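Putative pyridoxal phosphate-dependent transferase (Clostridium difficile, PDB 4DQ6) binds pyridoxal-5'-phosphate and belongs to the class I and II aminotransferase family, although its own role is only putatively assigned. Local coordinates at residues K308-N311 and E312-K316; W291-S294 and F295-Y298; K87-S90 and E91-I94. One frame throughout, in Å; residues are numbered along the deposited sequence.

How the contacts relate
Following the chain from the N terminus, contact 3 (87-94) comes first: it closes the turn that carries the chain from helix 70-84 into strand 93-96, outermost within this chain in the seven-stranded mixed sheet. Contacts 2 and 1 lie much later, both on helix 289-313, one near its start (291-298) and the other at its C-terminal end (308-316). The three follow in series, none enclosing or crossing another. Contact 2 faces helix 70-84 and the N-terminal residues, while contact 1 packs on helix 376-390. Contacts 1 and 3 lie on opposite sides of the chain's centre, their centres about 46 Å apart; those of contacts 1 and 2 are about 25 Å apart.

Contact 1: residues K308-N311 and E312-K316; sequences KYIN and ENMPK
Lys308 and Glu312, one helical turn apart, form a salt bridge with NZ of Lys308 2.6 Å from OE2 of Glu312. The ammonium approaches on the syn side of the carboxylate but 23° out of its plane, a position reached because the lysine chain, extended as far as CE, bends at its last torsion (chi4 67°). The glutamate runs straight beyond CG, and the two chains meet at a slant. Beneath them the backbone bond from Glu312 N to Lys308 O continues the i to i+4 ladder.

On the next face, Tyr309 O accepts from Asn313 N at 2.8 Å and, weakly, from Asn313 ND2 at 3.1 Å. The same ND2 sits over the centre of the Tyr309 ring, 3.2 Å above its plane, with amide and ring planes 50° apart. Asn313 CB adds an off-centre CH-pi contact to this ring. The phenol's far end is held by Lys387, whose NZ is hydrogen-bonded to Tyr309 OH.

Met314 has two conformers, so its side-chain contacts are tentative. In the one described, Met314 CE lies near the plane of the Tyr309 ring, 4.0 Å from Tyr309 CD1, and equally far from Ile310 CG1. Tyr309 and Met314 also touch helix 376-390. The last bond of the ladder, Met314 N to Ile310 O, is 2.7 Å long, and a water donates to both Asn311 O and Glu312 O. Met314 is the first residue to leave helical torsions, with Pro315 next, so the arrangement is the C-terminal end of an alpha-helix, here helix 289-313 of the aminotransferase fold.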
loop_
_atom_site.group_PDB
_atom_site.type_symbol
_atom_site.label_atom_id
_atom_site.label_comp_id
_atom_site.label_asym_id
_atom_site.label_seq_id
_atom_site.Cartn_x
_atom_site.Cartn_y
_atom_site.Cartn_z
ATOM N N LYS A 308 9.940 36.159 13.720
ATOM C CA LYS A 308 10.348 37.204 14.674
ATOM C C LYS A 308 11.628 36.787 15.426
ATOM O O LYS A 308 12.590 37.565 15.531
ATOM C CB LYS A 308 9.195 37.497 15.619
ATOM C CG LYS A 308 9.479 38.536 16.707
ATOM C CD LYS A 308 8.253 38.805 17.571
ATOM C CE LYS A 308 8.657 39.262 18.969
ATOM N NZ LYS A 308 9.301 40.602 18.889
ATOM N N TYR A 309 11.671 35.531 15.886
ATOM C CA TYR A 309 12.832 35.023 16.589
ATOM C C TYR A 309 14.080 35.061 15.726
ATOM O O TYR A 309 15.111 35.552 16.150
ATOM C CB TYR A 309 12.605 33.602 17.095
ATOM C CG TYR A 309 13.632 33.147 18.056
ATOM C CD1 TYR A 309 14.855 32.635 17.653
ATOM C CD2 TYR A 309 13.362 33.207 19.427
ATOM C CE1 TYR A 309 15.819 32.219 18.601
ATOM C CE2 TYR A 309 14.313 32.816 20.346
ATOM C CZ TYR A 309 15.511 32.293 19.927
ATOM O OH TYR A 309 16.464 31.918 20.835
ATOM N N ILE A 310 13.959 34.615 14.467
ATOM C CA ILE A 310 15.115 34.598 13.553
ATOM C C ILE A 310 15.583 36.037 13.268
ATOM O O ILE A 310 16.791 36.332 13.323
ATOM C CB ILE A 310 14.809 33.888 12.192
ATOM C CG1 ILE A 310 14.619 32.371 12.381
ATOM C CG2 ILE A 310 15.912 34.137 11.167
ATOM C CD1 ILE A 310 13.839 31.704 11.261
ATOM N N ASN A 311 14.645 36.935 13.010
ATOM C CA ASN A 311 15.002 38.311 12.671
ATOM C C ASN A 311 15.634 39.055 13.831
ATOM O O ASN A 311 16.526 39.879 13.651
ATOM C CB ASN A 311 13.771 39.070 12.135
ATOM C CG ASN A 311 13.315 38.600 10.752
ATOM O OD1 ASN A 311 14.048 37.954 9.974
ATOM N ND2 ASN A 311 12.091 38.930 10.432
ATOM N N GLU A 312 15.203 38.748 15.037
ATOM C CA GLU A 312 15.764 39.345 16.253
ATOM C C GLU A 312 17.077 38.686 16.707
ATOM O O GLU A 312 18.049 39.377 17.123
ATOM C CB GLU A 312 14.680 39.345 17.347
ATOM C CG GLU A 312 13.572 40.312 16.959
ATOM C CD GLU A 312 12.459 40.483 17.978
ATOM O OE1 GLU A 312 12.492 39.840 19.066
ATOM O OE2 GLU A 312 11.531 41.276 17.631
ATOM N N ASN A 313 17.148 37.359 16.638
ATOM C CA ASN A 313 18.255 36.623 17.261
ATOM C C ASN A 313 19.265 36.029 16.285
ATOM O O ASN A 313 20.388 35.762 16.662
ATOM C CB ASN A 313 17.709 35.542 18.183
ATOM C CG ASN A 313 16.827 36.114 19.266
ATOM O OD1 ASN A 313 17.293 36.887 20.103
ATOM N ND2 ASN A 313 15.556 35.820 19.205
ATOM N N MET A 314 18.876 35.839 15.029
ATOM C CA MET A 314 19.786 35.315 13.962
ATOM C C MET A 314 19.667 36.132 12.682
ATOM O O MET A 314 19.270 35.631 11.633
ATOM C CB MET A 314 19.473 33.841 13.665
ATOM C CG MET A 314 19.579 32.978 14.911
ATOM S SD MET A 314 19.229 31.230 14.700
ATOM C CE MET A 314 17.455 31.121 14.966
ATOM N N PRO A 315 20.038 37.426 12.762
ATOM C CA PRO A 315 19.715 38.339 11.672
ATOM C C PRO A 315 20.499 38.119 10.383
ATOM O O PRO A 315 20.125 38.686 9.328
ATOM C CB PRO A 315 20.009 39.718 12.254
ATOM C CG PRO A 315 20.987 39.450 13.332
ATOM C CD PRO A 315 20.544 38.132 13.940
ATOM N N LYS A 316 21.567 37.325 10.440
ATOM C CA LYS A 316 22.264 36.921 9.206
ATOM C C LYS A 316 21.426 35.945 8.352
ATOM O O LYS A 316 21.604 35.874 7.129
ATOM C CB LYS A 316 23.650 36.337 9.491
ATOM C CG LYS A 316 24.700 37.401 9.871
ATOM C CD LYS A 316 25.833 36.817 10.680
ATOM C CE LYS A 316 26.889 37.864 11.002
ATOM N NZ LYS A 316 27.904 37.352 11.986
HETATM O O HOH W 1 18.146 41.840 15.112
#

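Contact 2: residues W291-S294 and F295-Y298; sequences WLES and FLEY
Phe295 N donates to Trp291 O at 2.8 Å, with an N-H...O angle of 157°, in the regular i to i+4 pattern of the alpha-helix 289-313 of this aminotransferase-family chain. Leu296 N to Leu292 O, Glu297 N to Glu293 O and Tyr298 N to Ser294 O repeat it.

On the buried face the Trp291 indole presents one face to Phe295, whose CB makes a CH-pi contact 4.1 Å from the centroid of the six-membered ring and only 12° off its normal. The two aromatic planes are almost parallel, at 6°, but they are slid apart with centroids 5.5 Å from each other, so it is the methylene, more than the phenyl ring, that covers the indole. The i to i+4 spacing puts the two residues on the same side of the helix; because CG is anti to the backbone N in both, they also leave it in a similar direction, with their planes nearly parallel. Tyr6 meets the indole edge-to-face, and Phe8 also contacts it.

Around the helix, Glu293 forms a salt bridge with Arg83 and Glu297 one with Lys212. Leu292 touches Trp79 and Arg83 of helix 70-84, and its CD1 lies 3.9 Å from Leu296 CG.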
loop_
_atom_site.group_PDB
_atom_site.type_symbol
_atom_site.label_atom_id
_atom_site.label_comp_id
_atom_site.label_asym_id
_atom_site.label_seq_id
_atom_site.Cartn_x
_atom_site.Cartn_y
_atom_site.Cartn_z
ATOM N N TRP A 291 -11.001 21.167 13.629
ATOM C CA TRP A 291 -9.591 20.889 13.946
ATOM C C TRP A 291 -8.644 21.523 12.963
ATOM O O TRP A 291 -7.669 22.179 13.388
ATOM C CB TRP A 291 -9.360 19.380 14.089
ATOM C CG TRP A 291 -7.969 19.066 14.494
ATOM C CD1 TRP A 291 -7.454 18.867 15.796
ATOM C CD2 TRP A 291 -6.817 18.920 13.589
ATOM N NE1 TRP A 291 -6.121 18.597 15.727
ATOM C CE2 TRP A 291 -5.672 18.626 14.444
ATOM C CE3 TRP A 291 -6.628 19.006 12.216
ATOM C CZ2 TRP A 291 -4.421 18.406 13.952
ATOM C CZ3 TRP A 291 -5.359 18.773 11.728
ATOM C CH2 TRP A 291 -4.267 18.504 12.574
ATOM N N LEU A 292 -8.928 21.411 11.650
ATOM C CA LEU A 292 -8.064 22.003 10.703
ATOM C C LEU A 292 -7.971 23.550 10.847
ATOM O O LEU A 292 -6.876 24.103 10.831
ATOM C CB LEU A 292 -8.492 21.637 9.283
ATOM C CG LEU A 292 -7.755 22.395 8.220
ATOM C CD1 LEU A 292 -6.247 22.098 8.158
ATOM C CD2 LEU A 292 -8.310 22.044 6.827
ATOM N N GLU A 293 -9.091 24.222 11.089
ATOM C CA GLU A 293 -9.053 25.676 11.207
ATOM C C GLU A 293 -8.220 26.055 12.460
ATOM O O GLU A 293 -7.437 27.018 12.438
ATOM C CB GLU A 293 -10.463 26.267 11.221
ATOM C CG GLU A 293 -11.203 26.155 9.891
ATOM C CD GLU A 293 -10.584 26.909 8.727
ATOM O OE1 GLU A 293 -9.930 27.973 8.920
ATOM O OE2 GLU A 293 -10.758 26.472 7.560
ATOM N N SER A 294 -8.366 25.293 13.533
ATOM C CA SER A 294 -7.617 25.551 14.776
ATOM C C SER A 294 -6.129 25.292 14.582
ATOM O O SER A 294 -5.319 26.075 15.031
ATOM C CB SER A 294 -8.150 24.717 15.935
ATOM O OG SER A 294 -7.645 25.099 17.239
ATOM N N PHE A 295 -5.777 24.222 13.825
ATOM C CA PHE A 295 -4.404 23.903 13.544
ATOM C C PHE A 295 -3.812 25.059 12.720
ATOM O O PHE A 295 -2.688 25.482 13.000
ATOM C CB PHE A 295 -4.283 22.608 12.694
ATOM C CG PHE A 295 -2.982 22.475 11.973
ATOM C CD1 PHE A 295 -1.851 22.139 12.645
ATOM C CD2 PHE A 295 -2.864 22.717 10.608
ATOM C CE1 PHE A 295 -0.630 22.026 12.016
ATOM C CE2 PHE A 295 -1.651 22.586 9.973
ATOM C CZ PHE A 295 -0.535 22.253 10.632
ATOM N N LEU A 296 -4.559 25.604 11.750
ATOM C CA LEU A 296 -4.003 26.644 10.882
ATOM C C LEU A 296 -3.747 27.929 11.647
ATOM O O LEU A 296 -2.784 28.652 11.388
ATOM C CB LEU A 296 -4.889 26.859 9.692
ATOM C CG LEU A 296 -4.940 25.772 8.609
ATOM C CD1 LEU A 296 -6.067 26.108 7.655
ATOM C CD2 LEU A 296 -3.606 25.608 7.850
ATOM N N GLU A 297 -4.573 28.201 12.640
ATOM C CA GLU A 297 -4.285 29.335 13.552
ATOM C C GLU A 297 -3.005 29.141 14.405
ATOM O O GLU A 297 -2.171 30.023 14.526
ATOM C CB GLU A 297 -5.486 29.551 14.461
ATOM C CG GLU A 297 -6.623 30.188 13.720
ATOM C CD GLU A 297 -6.511 31.713 13.665
ATOM O OE1 GLU A 297 -5.541 32.275 14.232
ATOM O OE2 GLU A 297 -7.398 32.352 13.038
ATOM N N TYR A 298 -2.869 27.929 14.929
ATOM C CA TYR A 298 -1.685 27.567 15.674
ATOM C C TYR A 298 -0.412 27.634 14.810
ATOM O O TYR A 298 0.573 28.138 15.240
ATOM C CB TYR A 298 -1.880 26.210 16.346
ATOM C CG TYR A 298 -0.869 25.928 17.448
ATOM C CD1 TYR A 298 -1.110 26.371 18.702
ATOM C CD2 TYR A 298 0.380 25.351 17.195
ATOM C CE1 TYR A 298 -0.242 26.142 19.755
ATOM C CE2 TYR A 298 1.292 25.090 18.249
ATOM C CZ TYR A 298 0.970 25.519 19.538
ATOM O OH TYR A 298 1.906 25.272 20.547
#

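Contact 3: residues K87-S90 and E91-I94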
loop_
_atom_site.group_PDB
_atom_site.type_symbol
_atom_site.label_atom_id
_atom_site.label_comp_id
_atom_site.label_asym_id
_atom_site.label_seq_id
_atom_site.Cartn_x
_atom_site.Cartn_y
_atom_site.Cartn_z
ATOM N N LYS A 87 -15.825 21.581 -8.264
ATOM C CA LYS A 87 -16.775 20.492 -8.398
ATOM C C LYS A 87 -16.174 19.395 -9.253
ATOM O O LYS A 87 -15.862 19.608 -10.430
ATOM C CB LYS A 87 -18.095 20.937 -9.044
ATOM C CG LYS A 87 -19.160 19.802 -9.127
ATOM C CD LYS A 87 -19.758 19.432 -7.743
ATOM C CE LYS A 87 -20.490 20.623 -7.084
ATOM N NZ LYS A 87 -21.447 20.421 -5.945
ATOM N N ILE A 88 -15.988 18.231 -8.645
ATOM C CA ILE A 88 -15.534 17.031 -9.351
ATOM C C ILE A 88 -16.626 15.968 -9.340
ATOM O O ILE A 88 -17.669 16.117 -8.664
ATOM C CB ILE A 88 -14.240 16.442 -8.739
ATOM C CG1 ILE A 88 -14.436 15.874 -7.307
ATOM C CG2 ILE A 88 -13.131 17.503 -8.717
ATOM C CD1 ILE A 88 -13.419 14.745 -6.939
ATOM N N LYS A 89 -16.413 14.915 -10.137
ATOM C CA LYS A 89 -17.295 13.754 -10.104
ATOM C C LYS A 89 -16.571 12.642 -9.358
ATOM O O LYS A 89 -15.381 12.457 -9.541
ATOM C CB LYS A 89 -17.624 13.301 -11.504
ATOM C CG LYS A 89 -18.471 14.341 -12.255
ATOM C CD LYS A 89 -18.746 13.885 -13.683
ATOM C CE LYS A 89 -19.395 14.979 -14.522
ATOM N NZ LYS A 89 -20.795 15.280 -14.127
ATOM N N SER A 90 -17.314 11.879 -8.561
ATOM C CA SER A 90 -16.760 10.734 -7.829
ATOM C C SER A 90 -16.146 9.723 -8.785
ATOM O O SER A 90 -15.158 9.071 -8.474
ATOM C CB SER A 90 -17.819 10.048 -6.981
ATOM O OG SER A 90 -18.932 9.583 -7.750
ATOM N N GLU A 91 -16.696 9.658 -9.998
ATOM C CA GLU A 91 -16.172 8.748 -11.017
ATOM C C GLU A 91 -14.758 9.067 -11.490
ATOM O O GLU A 91 -14.146 8.231 -12.130
ATOM C CB GLU A 91 -17.096 8.741 -12.252
ATOM C CG GLU A 91 -18.467 8.147 -11.974
ATOM C CD GLU A 91 -19.516 9.105 -11.450
ATOM O OE1 GLU A 91 -19.253 10.276 -11.085
ATOM O OE2 GLU A 91 -20.703 8.632 -11.425
ATOM N N TRP A 92 -14.268 10.262 -11.213
ATOM C CA TRP A 92 -12.923 10.647 -11.572
ATOM C C TRP A 92 -11.862 10.181 -10.619
ATOM O O TRP A 92 -10.647 10.341 -10.929
ATOM C CB TRP A 92 -12.814 12.122 -11.687
ATOM C CG TRP A 92 -13.716 12.776 -12.694
ATOM C CD1 TRP A 92 -14.456 12.168 -13.675
ATOM C CD2 TRP A 92 -13.935 14.209 -12.852
ATOM N NE1 TRP A 92 -15.115 13.103 -14.438
ATOM C CE2 TRP A 92 -14.843 14.354 -13.991
ATOM C CE3 TRP A 92 -13.443 15.352 -12.230
ATOM C CZ2 TRP A 92 -15.277 15.631 -14.429
ATOM C CZ3 TRP A 92 -13.882 16.613 -12.692
ATOM C CH2 TRP A 92 -14.773 16.734 -13.750
ATOM N N LEU A 93 -12.220 9.589 -9.459
ATOM C CA LEU A 93 -11.271 9.343 -8.401
ATOM C C LEU A 93 -10.695 7.955 -8.444
ATOM O O LEU A 93 -11.436 6.988 -8.536
ATOM C CB LEU A 93 -11.946 9.547 -7.041
ATOM C CG LEU A 93 -12.316 10.969 -6.663
ATOM C CD1 LEU A 93 -13.329 11.088 -5.520
ATOM C CD2 LEU A 93 -11.039 11.756 -6.403
ATOM N N ILE A 94 -9.353 7.889 -8.328
ATOM C CA ILE A 94 -8.636 6.633 -8.117
ATOM C C ILE A 94 -7.881 6.671 -6.780
ATOM O O ILE A 94 -7.191 7.652 -6.477
ATOM C CB ILE A 94 -7.654 6.300 -9.276
ATOM C CG1 ILE A 94 -8.518 6.079 -10.497
ATOM C CG2 ILE A 94 -6.761 5.101 -8.949
ATOM C CD1 ILE A 94 -7.676 5.697 -11.707
HETATM O O HOH W 2 -14.164 6.415 -8.609
#
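Lys89 lays its aliphatic chain over the indole of Trp92. Lys89 CB stands 3.8 Å from the centroid of the Trp92 five-membered ring, 7° off the normal, which makes it a face-on CH-pi contact, and Lys89 CD follows at 3.8 Å from Trp92 NE1. The lysine chain is extended from CB to CE and turns only at its last torsion, so its methylenes run along the indole before NZ departs. Lys89 N also lies over the ring system, near its rim.

On the six-membered ring the indole meets Ile88, whose CB is 3.7 Å from Trp92 CE3 in an oblique approach. Ile88 holds CG1 between backbone N and carbonyl carbon, a crowded setting (chi1 67°), and the extension to CD1 brings that methyl of Ile88 3.9 Å from Leu93 CD2, the two chains crossing at about a right angle.

The backbone beneath is a short 3-10 turn leading into strand 93-96, which is outermost within this chain in the large mixed sheet. Its i to i+3 bonds run from Trp92 N to Lys89 O (3.0 Å) and from Leu93 N to Ser90 O (3.1 Å), each donor more than 50° out of the carbonyl plane. Ile88 packs on Val77 and Leu80 of helix 70-84, whereas Trp92 rests on Val251 and Pro253.

Glu91 curls back along the turn, placing its OE1 3.5 Å from Lys89 CB. A water donates to both Ser90 O and Leu93 O, at 2.8 Å from Ser90 O.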